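Local coordinates for protein TqaA (Penicillium aethiopicum, PDB 5DLK) that probably closes nonribosomal peptides into macrocycles, this chain being the terminal condensation-like domain of a longer fungal synthetase that binds phosphopantetheine, at residues H308-R313 and N329-R334; A54-H59 and V366-I371; V388-I393 and T426-D431; L384-Q389 and D420-F425. One frame throughout, in Å; residues are numbered along the deposited sequence. Where two conformers were deposited one is given.

Contact 1: H308-R313 and N329-R334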
loop_
_atom_site.group_PDB
_atom_site.type_symbol
_atom_site.label_atom_id
_atom_site.label_comp_id
_atom_site.label_asym_id
_atom_site.label_seq_id
_atom_site.Cartn_x
_atom_site.Cartn_y
_atom_site.Cartn_z
ATOM N N HIS A 308 5.509 7.670 8.448
ATOM C CA HIS A 308 5.876 6.287 8.162
ATOM C C HIS A 308 4.620 5.459 7.927
ATOM O O HIS A 308 3.519 5.851 8.305
ATOM C CB HIS A 308 6.761 5.677 9.269
ATOM C CG HIS A 308 6.019 5.237 10.497
ATOM N ND1 HIS A 308 6.292 4.048 11.141
ATOM C CD2 HIS A 308 5.044 5.839 11.221
ATOM C CE1 HIS A 308 5.507 3.927 12.199
ATOM N NE2 HIS A 308 4.733 4.998 12.263
ATOM N N THR A 309 4.798 4.338 7.239
ATOM C CA THR A 309 3.706 3.441 6.894
ATOM C C THR A 309 3.484 2.399 7.980
ATOM O O THR A 309 4.436 1.751 8.433
ATOM C CB THR A 309 3.984 2.720 5.563
ATOM O OG1 THR A 309 4.285 3.693 4.566
ATOM C CG2 THR A 309 2.769 1.903 5.152
ATOM N N VAL A 310 2.229 2.282 8.427
ATOM C CA VAL A 310 1.817 1.253 9.367
ATOM C C VAL A 310 0.819 0.345 8.659
ATOM O O VAL A 310 0.186 0.760 7.681
ATOM C CB VAL A 310 1.183 1.864 10.654
ATOM C CG1 VAL A 310 2.260 2.730 11.399
ATOM C CG2 VAL A 310 -0.057 2.695 10.304
ATOM N N ASN A 311 0.658 -0.889 9.127
ATOM C CA ASN A 311 -0.147 -1.815 8.332
ATOM C C ASN A 311 -1.654 -1.709 8.604
ATOM O O ASN A 311 -2.465 -2.179 7.796
ATOM C CB ASN A 311 0.343 -3.265 8.520
ATOM C CG ASN A 311 0.238 -3.755 9.961
ATOM O OD1 ASN A 311 -0.716 -3.453 10.680
ATOM N ND2 ASN A 311 1.226 -4.534 10.380
ATOM N N GLY A 312 -2.031 -1.055 9.704
ATOM C CA GLY A 312 -3.436 -0.773 9.975
ATOM C C GLY A 312 -4.263 -2.002 10.335
ATOM O O GLY A 312 -5.497 -1.986 10.242
ATOM N N ARG A 313 -3.593 -3.064 10.760
ATOM C CA ARG A 313 -4.287 -4.319 11.032
ATOM C C ARG A 313 -4.166 -4.717 12.488
ATOM O O ARG A 313 -4.107 -5.898 12.830
ATOM C CB ARG A 313 -3.745 -5.407 10.110
ATOM C CG ARG A 313 -3.902 -4.950 8.656
ATOM C CD ARG A 313 -3.515 -5.964 7.593
ATOM N NE ARG A 313 -4.652 -6.801 7.246
ATOM C CZ ARG A 313 -5.375 -6.732 6.128
ATOM N NH1 ARG A 313 -5.109 -5.867 5.156
ATOM N NH2 ARG A 313 -6.377 -7.568 5.992
ATOM N N ASN A 329 -1.731 2.790 6.475
ATOM C CA ASN A 329 -1.903 4.173 6.841
ATOM C C ASN A 329 -0.553 4.863 6.864
ATOM O O ASN A 329 0.473 4.216 7.083
ATOM C CB ASN A 329 -2.602 4.294 8.202
ATOM C CG ASN A 329 -3.317 5.602 8.354
ATOM O OD1 ASN A 329 -3.376 6.391 7.419
ATOM N ND2 ASN A 329 -3.869 5.852 9.539
ATOM N N PHE A 330 -0.560 6.163 6.608
ATOM C CA PHE A 330 0.663 6.963 6.672
ATOM C C PHE A 330 0.482 7.947 7.820
ATOM O O PHE A 330 -0.378 8.826 7.742
ATOM C CB PHE A 330 0.898 7.664 5.357
ATOM C CG PHE A 330 0.680 6.754 4.177
ATOM C CD1 PHE A 330 1.594 5.743 3.901
ATOM C CD2 PHE A 330 -0.465 6.872 3.395
ATOM C CE1 PHE A 330 1.406 4.883 2.813
ATOM C CE2 PHE A 330 -0.668 6.006 2.301
ATOM C CZ PHE A 330 0.275 5.013 2.031
ATOM N N VAL A 331 1.241 7.747 8.893
ATOM C CA VAL A 331 0.999 8.503 10.140
ATOM C C VAL A 331 2.309 9.109 10.654
ATOM O O VAL A 331 3.405 8.687 10.242
ATOM C CB VAL A 331 0.365 7.609 11.234
ATOM C CG1 VAL A 331 -0.992 7.015 10.763
ATOM C CG2 VAL A 331 1.346 6.516 11.694
ATOM N N PRO A 332 2.217 10.112 11.541
ATOM C CA PRO A 332 3.431 10.721 12.096
ATOM C C PRO A 332 4.195 9.807 13.035
ATOM O O PRO A 332 3.626 9.113 13.878
ATOM C CB PRO A 332 2.894 11.934 12.887
ATOM C CG PRO A 332 1.436 12.054 12.501
ATOM C CD PRO A 332 1.003 10.692 12.152
ATOM N N LEU A 333 5.512 9.835 12.877
ATOM C CA LEU A 333 6.424 9.194 13.795
ATOM C C LEU A 333 7.264 10.306 14.384
ATOM O O LEU A 333 7.890 11.067 13.644
ATOM C CB LEU A 333 7.312 8.167 13.066
ATOM C CG LEU A 333 8.322 7.470 13.982
ATOM C CD1 LEU A 333 7.589 6.685 15.080
ATOM C CD2 LEU A 333 9.212 6.552 13.132
ATOM N N ARG A 334 7.259 10.412 15.708
ATOM C CA ARG A 334 8.032 11.435 16.398
ATOM C C ARG A 334 9.213 10.814 17.119
ATOM O O ARG A 334 9.045 9.833 17.858
ATOM C CB ARG A 334 7.140 12.169 17.414
ATOM C CG ARG A 334 7.876 13.283 18.157
ATOM C CD ARG A 334 6.937 13.941 19.166
ATOM N NE ARG A 334 7.553 15.123 19.762
ATOM C CZ ARG A 334 6.936 15.894 20.649
ATOM N NH1 ARG A 334 5.699 15.597 21.024
ATOM N NH2 ARG A 334 7.556 16.960 21.150
#

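Contact 2: A54-H59 and V366-I371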
loop_
_atom_site.group_PDB
_atom_site.type_symbol
_atom_site.label_atom_id
_atom_site.label_comp_id
_atom_site.label_asym_id
_atom_site.label_seq_id
_atom_site.Cartn_x
_atom_site.Cartn_y
_atom_site.Cartn_z
ATOM N N ALA A 54 -14.049 6.722 0.387
ATOM C CA ALA A 54 -12.723 6.150 0.228
ATOM C C ALA A 54 -11.838 6.720 1.353
ATOM O O ALA A 54 -12.020 7.866 1.756
ATOM C CB ALA A 54 -12.157 6.488 -1.118
ATOM N N THR A 55 -10.884 5.941 1.842
ATOM C CA THR A 55 -10.010 6.433 2.914
ATOM C C THR A 55 -8.968 7.390 2.356
ATOM O O THR A 55 -8.706 7.417 1.146
ATOM C CB THR A 55 -9.280 5.294 3.619
ATOM O OG1 THR A 55 -8.353 4.685 2.703
ATOM C CG2 THR A 55 -10.261 4.253 4.120
ATOM N N GLN A 56 -8.345 8.162 3.244
ATOM C CA GLN A 56 -7.278 9.042 2.831
ATOM C C GLN A 56 -6.143 8.245 2.202
ATOM O O GLN A 56 -5.551 8.680 1.216
ATOM C CB GLN A 56 -6.750 9.848 4.038
ATOM C CG GLN A 56 -5.777 10.931 3.641
ATOM C CD GLN A 56 -5.517 11.895 4.793
ATOM O OE1 GLN A 56 -6.072 11.735 5.863
ATOM N NE2 GLN A 56 -4.650 12.871 4.571
ATOM N N ALA A 57 -5.849 7.074 2.762
ATOM C CA ALA A 57 -4.763 6.250 2.213
ATOM C C ALA A 57 -5.124 5.719 0.816
ATOM O O ALA A 57 -4.296 5.711 -0.095
ATOM C CB ALA A 57 -4.436 5.090 3.157
ATOM N N GLN A 58 -6.360 5.266 0.650
ATOM C CA GLN A 58 -6.817 4.896 -0.697
ATOM C C GLN A 58 -6.626 6.028 -1.683
ATOM O O GLN A 58 -6.147 5.823 -2.808
ATOM C CB GLN A 58 -8.290 4.485 -0.666
ATOM C CG GLN A 58 -8.503 3.096 -0.119
ATOM C CD GLN A 58 -9.966 2.715 -0.175
ATOM O OE1 GLN A 58 -10.806 3.390 0.428
ATOM N NE2 GLN A 58 -10.288 1.661 -0.939
ATOM N N HIS A 59 -7.012 7.228 -1.264
ATOM C CA HIS A 59 -6.875 8.424 -2.097
ATOM C C HIS A 59 -5.422 8.769 -2.417
ATOM O O HIS A 59 -5.114 9.263 -3.506
ATOM C CB HIS A 59 -7.543 9.611 -1.401
ATOM C CG HIS A 59 -7.968 10.698 -2.334
ATOM N ND1 HIS A 59 -8.307 11.960 -1.897
ATOM C CD2 HIS A 59 -8.110 10.716 -3.683
ATOM C CE1 HIS A 59 -8.646 12.708 -2.933
ATOM N NE2 HIS A 59 -8.531 11.977 -4.029
ATOM N N VAL A 366 -6.641 5.558 12.401
ATOM C CA VAL A 366 -7.494 6.705 12.102
ATOM C C VAL A 366 -6.946 7.560 10.959
ATOM O O VAL A 366 -5.754 7.539 10.701
ATOM C CB VAL A 366 -7.700 7.589 13.337
ATOM C CG1 VAL A 366 -8.562 6.846 14.377
ATOM C CG2 VAL A 366 -6.344 8.039 13.927
ATOM N N GLU A 367 -7.824 8.319 10.301
ATOM C CA GLU A 367 -7.428 9.190 9.180
ATOM C C GLU A 367 -6.405 10.244 9.583
ATOM O O GLU A 367 -6.599 10.913 10.592
ATOM C CB GLU A 367 -8.650 9.905 8.607
ATOM C CG GLU A 367 -9.715 8.950 8.075
ATOM C CD GLU A 367 -9.284 8.286 6.775
ATOM O OE1 GLU A 367 -9.404 8.940 5.719
ATOM O OE2 GLU A 367 -8.835 7.125 6.821
ATOM N N LEU A 368 -5.348 10.416 8.789
ATOM C CA LEU A 368 -4.323 11.426 9.088
ATOM C C LEU A 368 -4.913 12.831 9.260
ATOM O O LEU A 368 -4.560 13.551 10.198
ATOM C CB LEU A 368 -3.262 11.461 7.986
ATOM C CG LEU A 368 -2.080 12.413 8.205
ATOM C CD1 LEU A 368 -1.283 12.005 9.471
ATOM C CD2 LEU A 368 -1.179 12.456 6.985
ATOM N N ARG A 369 -5.816 13.225 8.355
ATOM C CA ARG A 369 -6.435 14.543 8.468
ATOM C C ARG A 369 -7.267 14.676 9.745
ATOM O O ARG A 369 -7.453 15.790 10.231
ATOM C CB ARG A 369 -7.296 14.864 7.223
ATOM C CG ARG A 369 -8.491 13.953 6.971
ATOM C CD ARG A 369 -9.391 14.535 5.861
ATOM N NE ARG A 369 -8.670 14.906 4.636
ATOM C CZ ARG A 369 -8.482 14.090 3.590
ATOM N NH1 ARG A 369 -8.947 12.849 3.617
ATOM N NH2 ARG A 369 -7.825 14.518 2.517
ATOM N N ASP A 370 -7.751 13.559 10.289
ATOM C CA ASP A 370 -8.471 13.580 11.562
ATOM C C ASP A 370 -7.485 13.707 12.720
ATOM O O ASP A 370 -7.756 14.394 13.698
ATOM C CB ASP A 370 -9.322 12.327 11.767
ATOM C CG ASP A 370 -10.535 12.280 10.842
ATOM O OD1 ASP A 370 -10.817 13.293 10.169
ATOM O OD2 ASP A 370 -11.192 11.223 10.808
ATOM N N ILE A 371 -6.345 13.041 12.619
ATOM C CA ILE A 371 -5.290 13.272 13.617
ATOM C C ILE A 371 -4.946 14.755 13.686
ATOM O O ILE A 371 -4.903 15.350 14.780
ATOM C CB ILE A 371 -4.004 12.470 13.308
ATOM C CG1 ILE A 371 -4.275 10.969 13.448
ATOM C CG2 ILE A 371 -2.848 12.896 14.274
ATOM C CD1 ILE A 371 -3.084 10.085 12.986
HETATM O O HOH W 1 -6.524 6.476 5.556
HETATM O O HOH W 2 -9.335 11.747 0.805
HETATM O O HOH W 3 -6.854 13.202 0.202
#

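Contact 3: V388-I393 and T426-D431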
loop_
_atom_site.group_PDB
_atom_site.type_symbol
_atom_site.label_atom_id
_atom_site.label_comp_id
_atom_site.label_asym_id
_atom_site.label_seq_id
_atom_site.Cartn_x
_atom_site.Cartn_y
_atom_site.Cartn_z
ATOM N N VAL A 388 8.615 6.928 5.402
ATOM C CA VAL A 388 9.476 5.757 5.472
ATOM C C VAL A 388 8.623 4.500 5.572
ATOM O O VAL A 388 7.764 4.371 6.460
ATOM C CB VAL A 388 10.415 5.834 6.657
ATOM C CG1 VAL A 388 11.232 4.551 6.782
ATOM C CG2 VAL A 388 11.312 7.074 6.507
ATOM N N GLN A 389 8.851 3.577 4.643
ATOM C CA GLN A 389 8.062 2.345 4.579
ATOM C C GLN A 389 8.993 1.135 4.552
ATOM O O GLN A 389 9.626 0.860 3.523
ATOM C CB GLN A 389 7.167 2.332 3.344
ATOM C CG GLN A 389 6.249 1.097 3.267
ATOM C CD GLN A 389 5.128 1.273 2.258
ATOM O OE1 GLN A 389 4.510 2.348 2.166
ATOM N NE2 GLN A 389 4.837 0.214 1.507
ATOM N N HIS A 390 9.066 0.413 5.665
ATOM C CA HIS A 390 9.842 -0.824 5.694
ATOM C C HIS A 390 8.957 -1.981 5.237
ATOM O O HIS A 390 7.853 -2.178 5.758
ATOM C CB HIS A 390 10.391 -1.134 7.082
ATOM C CG HIS A 390 11.140 -2.423 7.112
ATOM N ND1 HIS A 390 12.264 -2.633 6.341
ATOM C CD2 HIS A 390 10.874 -3.598 7.723
ATOM C CE1 HIS A 390 12.690 -3.869 6.524
ATOM N NE2 HIS A 390 11.872 -4.474 7.370
ATOM N N GLN A 391 9.434 -2.738 4.259
ATOM C CA GLN A 391 8.622 -3.779 3.638
ATOM C C GLN A 391 8.786 -5.118 4.341
ATOM O O GLN A 391 9.437 -6.011 3.812
ATOM C CB GLN A 391 9.001 -3.919 2.156
ATOM C CG GLN A 391 8.943 -2.613 1.376
ATOM C CD GLN A 391 7.536 -2.182 1.004
ATOM O OE1 GLN A 391 6.618 -2.184 1.826
ATOM N NE2 GLN A 391 7.366 -1.788 -0.252
ATOM N N ASN A 392 8.226 -5.247 5.543
ATOM C CA ASN A 392 8.273 -6.502 6.293
ATOM C C ASN A 392 7.092 -7.390 5.880
ATOM O O ASN A 392 6.269 -7.822 6.698
ATOM C CB ASN A 392 8.280 -6.242 7.814
ATOM C CG ASN A 392 7.054 -5.476 8.295
ATOM O OD1 ASN A 392 6.510 -4.625 7.588
ATOM N ND2 ASN A 392 6.611 -5.782 9.518
ATOM N N ILE A 393 7.037 -7.639 4.579
ATOM C CA ILE A 393 5.961 -8.369 3.914
ATOM C C ILE A 393 6.584 -9.373 2.944
ATOM O O ILE A 393 7.797 -9.388 2.765
ATOM C CB ILE A 393 5.054 -7.412 3.119
ATOM C CG1 ILE A 393 5.955 -6.541 2.215
ATOM C CG2 ILE A 393 4.194 -6.586 4.067
ATOM C CD1 ILE A 393 5.243 -5.535 1.337
ATOM N N THR A 426 12.351 0.254 2.229
ATOM C CA THR A 426 13.463 -0.675 2.501
ATOM C C THR A 426 12.956 -2.104 2.335
ATOM O O THR A 426 11.934 -2.468 2.889
ATOM C CB THR A 426 14.066 -0.488 3.911
ATOM O OG1 THR A 426 13.014 -0.362 4.882
ATOM C CG2 THR A 426 14.938 0.745 3.960
ATOM N N GLU A 427 13.660 -2.900 1.528
ATOM C CA GLU A 427 13.266 -4.279 1.258
ATOM C C GLU A 427 14.325 -5.223 1.804
ATOM O O GLU A 427 15.483 -5.157 1.375
ATOM C CB GLU A 427 13.096 -4.527 -0.242
ATOM C CG GLU A 427 11.816 -3.979 -0.818
ATOM C CD GLU A 427 11.597 -4.409 -2.257
ATOM O OE1 GLU A 427 12.528 -4.970 -2.868
ATOM O OE2 GLU A 427 10.485 -4.180 -2.764
ATOM N N PRO A 428 13.938 -6.080 2.757
ATOM C CA PRO A 428 14.867 -6.984 3.440
ATOM C C PRO A 428 15.032 -8.306 2.705
ATOM O O PRO A 428 14.427 -9.293 3.104
ATOM C CB PRO A 428 14.204 -7.192 4.803
ATOM C CG PRO A 428 12.748 -7.097 4.508
ATOM C CD PRO A 428 12.595 -6.119 3.359
ATOM N N HIS A 429 15.846 -8.320 1.653
ATOM C CA HIS A 429 16.158 -9.554 0.935
ATOM C C HIS A 429 17.190 -10.388 1.682
ATOM O O HIS A 429 17.821 -9.921 2.633
ATOM C CB HIS A 429 16.664 -9.240 -0.467
ATOM C CG HIS A 429 15.658 -8.537 -1.317
ATOM N ND1 HIS A 429 14.622 -9.200 -1.945
ATOM C CD2 HIS A 429 15.505 -7.228 -1.619
ATOM C CE1 HIS A 429 13.886 -8.329 -2.611
ATOM N NE2 HIS A 429 14.397 -7.124 -2.425
ATOM N N ALA A 430 17.366 -11.624 1.237
ATOM C CA ALA A 430 18.285 -12.540 1.899
ATOM C C ALA A 430 19.739 -12.091 1.745
ATOM O O ALA A 430 20.532 -12.244 2.671
ATOM C CB ALA A 430 18.102 -13.958 1.360
ATOM N N ASP A 431 20.083 -11.527 0.590
ATOM C CA ASP A 431 21.475 -11.152 0.332
ATOM C C ASP A 431 21.743 -9.651 0.474
ATOM O O ASP A 431 22.886 -9.218 0.393
ATOM C CB ASP A 431 21.898 -11.603 -1.067
ATOM C CG ASP A 431 21.326 -10.717 -2.164
ATOM O OD1 ASP A 431 20.139 -10.340 -2.066
ATOM O OD2 ASP A 431 22.067 -10.389 -3.120
HETATM O O HOH W 4 9.650 -1.537 -2.306
#

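Contact 4: L384-Q389 and D420-F425. With EDO (1,2-ethanediol), chain H.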
loop_
_atom_site.group_PDB
_atom_site.type_symbol
_atom_site.label_atom_id
_atom_site.label_comp_id
_atom_site.label_asym_id
_atom_site.label_seq_id
_atom_site.Cartn_x
_atom_site.Cartn_y
_atom_site.Cartn_z
ATOM N N LEU A 384 2.386 14.786 4.752
ATOM C CA LEU A 384 3.699 14.263 5.160
ATOM C C LEU A 384 4.677 14.440 4.007
ATOM O O LEU A 384 4.383 14.046 2.879
ATOM C CB LEU A 384 3.606 12.791 5.559
ATOM C CG LEU A 384 2.663 12.546 6.726
ATOM C CD1 LEU A 384 2.334 11.056 6.853
ATOM C CD2 LEU A 384 3.311 13.033 8.013
ATOM N N SER A 385 5.842 15.015 4.279
ATOM C CA SER A 385 6.760 15.339 3.192
ATOM C C SER A 385 7.803 14.244 2.984
ATOM O O SER A 385 8.467 14.196 1.940
ATOM C CB SER A 385 7.445 16.676 3.465
ATOM O OG SER A 385 8.138 16.624 4.692
ATOM N N LEU A 386 7.965 13.401 4.001
ATOM C CA LEU A 386 8.855 12.245 3.957
ATOM C C LEU A 386 8.136 11.063 4.563
ATOM O O LEU A 386 7.579 11.161 5.660
ATOM C CB LEU A 386 10.159 12.515 4.724
ATOM C CG LEU A 386 11.091 11.308 4.798
ATOM C CD1 LEU A 386 11.713 11.037 3.430
ATOM C CD2 LEU A 386 12.186 11.544 5.853
ATOM N N ILE A 387 8.103 9.946 3.843
ATOM C CA ILE A 387 7.443 8.760 4.356
ATOM C C ILE A 387 8.384 7.568 4.263
ATOM O O ILE A 387 8.875 7.237 3.186
ATOM C CB ILE A 387 6.146 8.436 3.591
ATOM C CG1 ILE A 387 5.231 9.665 3.572
ATOM C CG2 ILE A 387 5.458 7.186 4.203
ATOM C CD1 ILE A 387 3.903 9.452 2.852
ATOM N N VAL A 388 8.615 6.928 5.402
ATOM C CA VAL A 388 9.476 5.757 5.472
ATOM C C VAL A 388 8.623 4.500 5.572
ATOM O O VAL A 388 7.764 4.371 6.460
ATOM C CB VAL A 388 10.415 5.834 6.657
ATOM C CG1 VAL A 388 11.232 4.551 6.782
ATOM C CG2 VAL A 388 11.312 7.074 6.507
ATOM N N GLN A 389 8.851 3.577 4.643
ATOM C CA GLN A 389 8.062 2.345 4.579
ATOM C C GLN A 389 8.993 1.135 4.552
ATOM O O GLN A 389 9.626 0.860 3.523
ATOM C CB GLN A 389 7.167 2.332 3.344
ATOM C CG GLN A 389 6.249 1.097 3.267
ATOM C CD GLN A 389 5.128 1.273 2.258
ATOM O OE1 GLN A 389 4.510 2.348 2.166
ATOM N NE2 GLN A 389 4.837 0.214 1.507
ATOM N N ASP A 420 4.504 15.661 -4.040
ATOM C CA ASP A 420 5.614 16.485 -3.532
ATOM C C ASP A 420 6.456 15.755 -2.480
ATOM O O ASP A 420 7.519 16.234 -2.106
ATOM C CB ASP A 420 5.090 17.794 -2.935
ATOM C CG ASP A 420 4.526 18.730 -3.992
ATOM O OD1 ASP A 420 5.047 18.733 -5.132
ATOM O OD2 ASP A 420 3.558 19.456 -3.674
ATOM N N GLU A 421 5.981 14.603 -2.013
ATOM C CA GLU A 421 6.664 13.862 -0.948
ATOM C C GLU A 421 7.832 12.986 -1.425
ATOM O O GLU A 421 7.934 12.622 -2.608
ATOM C CB GLU A 421 5.660 12.980 -0.206
ATOM C CG GLU A 421 5.271 11.690 -0.953
ATOM C CD GLU A 421 4.311 11.928 -2.119
ATOM O OE1 GLU A 421 3.705 13.014 -2.175
ATOM O OE2 GLU A 421 4.160 11.012 -2.959
ATOM N N VAL A 422 8.711 12.649 -0.485
ATOM C CA VAL A 422 9.805 11.719 -0.738
ATOM C C VAL A 422 9.452 10.425 -0.013
ATOM O O VAL A 422 9.048 10.460 1.150
ATOM C CB VAL A 422 11.164 12.264 -0.239
ATOM C CG1 VAL A 422 12.253 11.180 -0.324
ATOM C CG2 VAL A 422 11.546 13.495 -1.043
ATOM N N TRP A 423 9.544 9.303 -0.725
ATOM C CA TRP A 423 9.399 7.982 -0.126
ATOM C C TRP A 423 10.737 7.304 0.072
ATOM O O TRP A 423 11.594 7.345 -0.820
ATOM C CB TRP A 423 8.525 7.074 -1.021
ATOM C CG TRP A 423 7.156 7.565 -1.241
ATOM C CD1 TRP A 423 6.755 8.509 -2.146
ATOM C CD2 TRP A 423 5.973 7.142 -0.548
ATOM N NE1 TRP A 423 5.385 8.688 -2.058
ATOM C CE2 TRP A 423 4.892 7.873 -1.076
ATOM C CE3 TRP A 423 5.730 6.233 0.485
ATOM C CZ2 TRP A 423 3.574 7.707 -0.621
ATOM C CZ3 TRP A 423 4.422 6.057 0.926
ATOM C CH2 TRP A 423 3.365 6.797 0.384
ATOM N N ILE A 424 10.918 6.668 1.232
ATOM C CA ILE A 424 12.041 5.768 1.433
ATOM C C ILE A 424 11.480 4.392 1.714
ATOM O O ILE A 424 10.846 4.189 2.734
ATOM C CB ILE A 424 12.946 6.190 2.601
ATOM C CG1 ILE A 424 13.591 7.552 2.317
ATOM C CG2 ILE A 424 14.032 5.111 2.831
ATOM C CD1 ILE A 424 14.406 8.119 3.478
ATOM N N PHE A 425 11.681 3.457 0.793
ATOM C CA PHE A 425 11.274 2.077 1.015
ATOM C C PHE A 425 12.503 1.240 1.356
ATOM O O PHE A 425 13.576 1.468 0.795
ATOM C CB PHE A 425 10.605 1.470 -0.218
ATOM C CG PHE A 425 9.389 2.210 -0.704
ATOM C CD1 PHE A 425 8.142 1.963 -0.155
ATOM C CD2 PHE A 425 9.494 3.137 -1.738
ATOM C CE1 PHE A 425 7.003 2.643 -0.633
ATOM C CE2 PHE A 425 8.368 3.800 -2.218
ATOM C CZ PHE A 425 7.131 3.554 -1.660
HETATM C C1 EDO H . 0.711 12.064 2.708
HETATM O O1 EDO H . 0.401 13.275 3.397
HETATM C C2 EDO H . 0.117 10.893 3.484
HETATM O O2 EDO H . -1.314 10.987 3.563
HETATM O O HOH W 5 9.080 16.433 0.154
#

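Contact 1: H308-R313 and N329-R334
His308 and Val331 face each other as an antiparallel hydrogen-bonded pair: His308 N donates a hydrogen bond to Val331 O at 2.9 Å, and Val331 N donates one to His308 O at 3.0 Å. A second such pair is Val310 with Asn329. Between them Thr309 and Phe330 form a non-hydrogen-bonded pair, with CA atoms 4.7 Å apart and side chains lying side by side; Thr309 OG1 meets the edge of the phenyl ring in its plane, 3.4 Å from Phe330 CD1. These bridges join strand 303-310 to strand 329-336, one of the two outermost strands within this chain of a six-stranded mixed sheet in the condensation domain. On the other face the His308 imidazole, in one of two modelled conformers, is turned over its own backbone, CG lying between N and the carbonyl carbon (chi1 79°), and Leu333 CB sits over one ring face, 4.1 Å from the centroid, in a CH-pi contact. Val310 CG1 and Val331 CG2 pack at 3.9 Å on this same face. Further out, Lys288 NZ bonds to His308 ND1, Gln389 OE1 to Thr309 OG1, and Val366 O to Asn329 ND2. Past the strand, Asn311, which binds phosphopantetheine in another structure of this protein though not here, makes an Asx turn: its OD1 accepts from Arg313 N at 2.9 Å, while Asp182 forms a salt bridge with the Arg313 guanidinium.

Contact 2: A54-H59 and V366-I371
Two helix N-termini meet here, those of helices 56-63 and 368-375, and each borrows a side chain from the other segment. Thr55 caps the first helix in a capping box with Gln58: Thr55 OG1 accepts from Gln58 N, and Gln58 OE1 from Thr55 N. Glu367, the N-cap residue of the second, bends at chi2 (-72°) and reaches across, where its OE1 uses the syn lone pair to accept from Gln56 N at 2.8 Å. Its OE2 forms a salt bridge with Arg215 and accepts a hydrogen bond from a water that in turn accepts from Ala57 N. In exchange Gln56 stretches out fully, and its OE1 receives Arg369 N at 2.9 Å on a lone pair in the carbonyl plane. The same amide lies on the Arg369 guanidinium, the planes 18° apart and Gln56 CD 3.7 Å above the guanidinium plane, toward its rim. Glu381 holds Arg369 NE in a salt bridge, while two waters link NH1 and NH2 to His59 ND1. The backbone N-H groups of Gln56 and Arg369 are thus both satisfied across the contact, and the Glu367 carboxylate, at the start of helix 56-63, would probably be stabilised by that helix end.

Contact 3: V388-I393 and T426-D431
Thr426 OG1 and His390 ND1 lie 2.8 Å apart in a hydrogen bond that either could donate, the hydroxyl oxygen sitting at the ring edge near the imidazole plane. The two residues form the parallel bridge near the ends of strands 386-390 and 422-428, adjacent central strands of the six-stranded mixed sheet, with CA atoms 4.8 Å apart. Thr426 is gripped through its backbone as well: its N donates to Gln389 O at 3.1 Å, and its O receives Gln391 N at 2.9 Å. Both side chains project from the same face of the sheet, where Met283 touches His390 and Val287 touches Thr426, both from helix 283-299. The His390 imidazole is swung away from its own N (chi1 178°), which carries CE1 to Pro428 CG at 3.8 Å. Beyond the bridge, inverse gamma turns centred on Gln391 and Asn392 follow strand 386-390, and another is centred on Pro428, the last residue of strand 422-428. Asn392 binds phosphopantetheine in another structure of the protein, consistent with the turns placing it just past the strand. Gln391, bent at chi2, packs its CG against Glu427 CG at 3.9 Å, and its OE1 accepts from Gln389 NE2; Gln389 OE1 is hydrogen-bonded to Thr309 OG1. A water bridges Gln391 and Glu427, accepting from Gln391 NE2 at 3.1 Å and donating to Glu427 OE2 at 2.8 Å.

Contact 4: L384-Q389 and D420-F425
Ile387 and Trp423 stand side by side and point the same way from neighbouring parallel strands, the isoleucine covering one face of the indole. Its CD1 lies 3.9 Å from the centroid of the six-membered ring, 20° off the normal, a CH-pi contact, while Ile387 CG2 touches Trp423 CZ3 at 3.6 Å. With CG1 beside the backbone N (chi1 -54°), the Ile387 chain runs along the ring toward CH2. Further on, Gln389 and Phe425 repeat the side-by-side placement, but the amide plane stands 83° from the phenyl plane and Gln389 CD meets the ring edge, 3.7 Å from Phe425 CE1. The bond of Gln389 OE1 with Thr309 OG1 would help set the amide's rotation. The opposite face of the sheet is aliphatic: Leu386 CD1 meets Val422 CG1 at 3.8 Å and Ile424 CD1 at 4.0 Å, under helix 283-299. Four backbone bonds fix the register of strands 386-390 and 422-428. Trp423 NE1 donates to the anti lone pair of Glu421 OE2, which also pairs with Arg64. The indole N-H is therefore satisfied within a largely apolar layer, where Phe330 and Phe416 also meet the ring edge-to-face, and the accepting carboxylate probably has its charge balanced by the arginine.

How the contacts relate
Contacts 1, 3 and 4 belong to one six-stranded mixed sheet, in which strands 422-428, 386-390, 303-310 and 329-336 follow in that order. Contacts 3 and 4 use the same strand pair, share Val388 and Gln389, and have centres about 15 Å apart; the centres of contacts 1 and 4 are about 12 Å apart, across the seam joining Thr309 N to Val388 O. Contact 2, its centre about 11 Å from that of contact 1, ties helices beside the sheet, Leu368 packing on both Pro332 and Leu384. Along the chain contact 2 encloses contact 1, with 4 and 3 following. Loops just beyond two neighbouring strands carry Asn311 and Asn392, which bind phosphopantetheine in another structure of the protein.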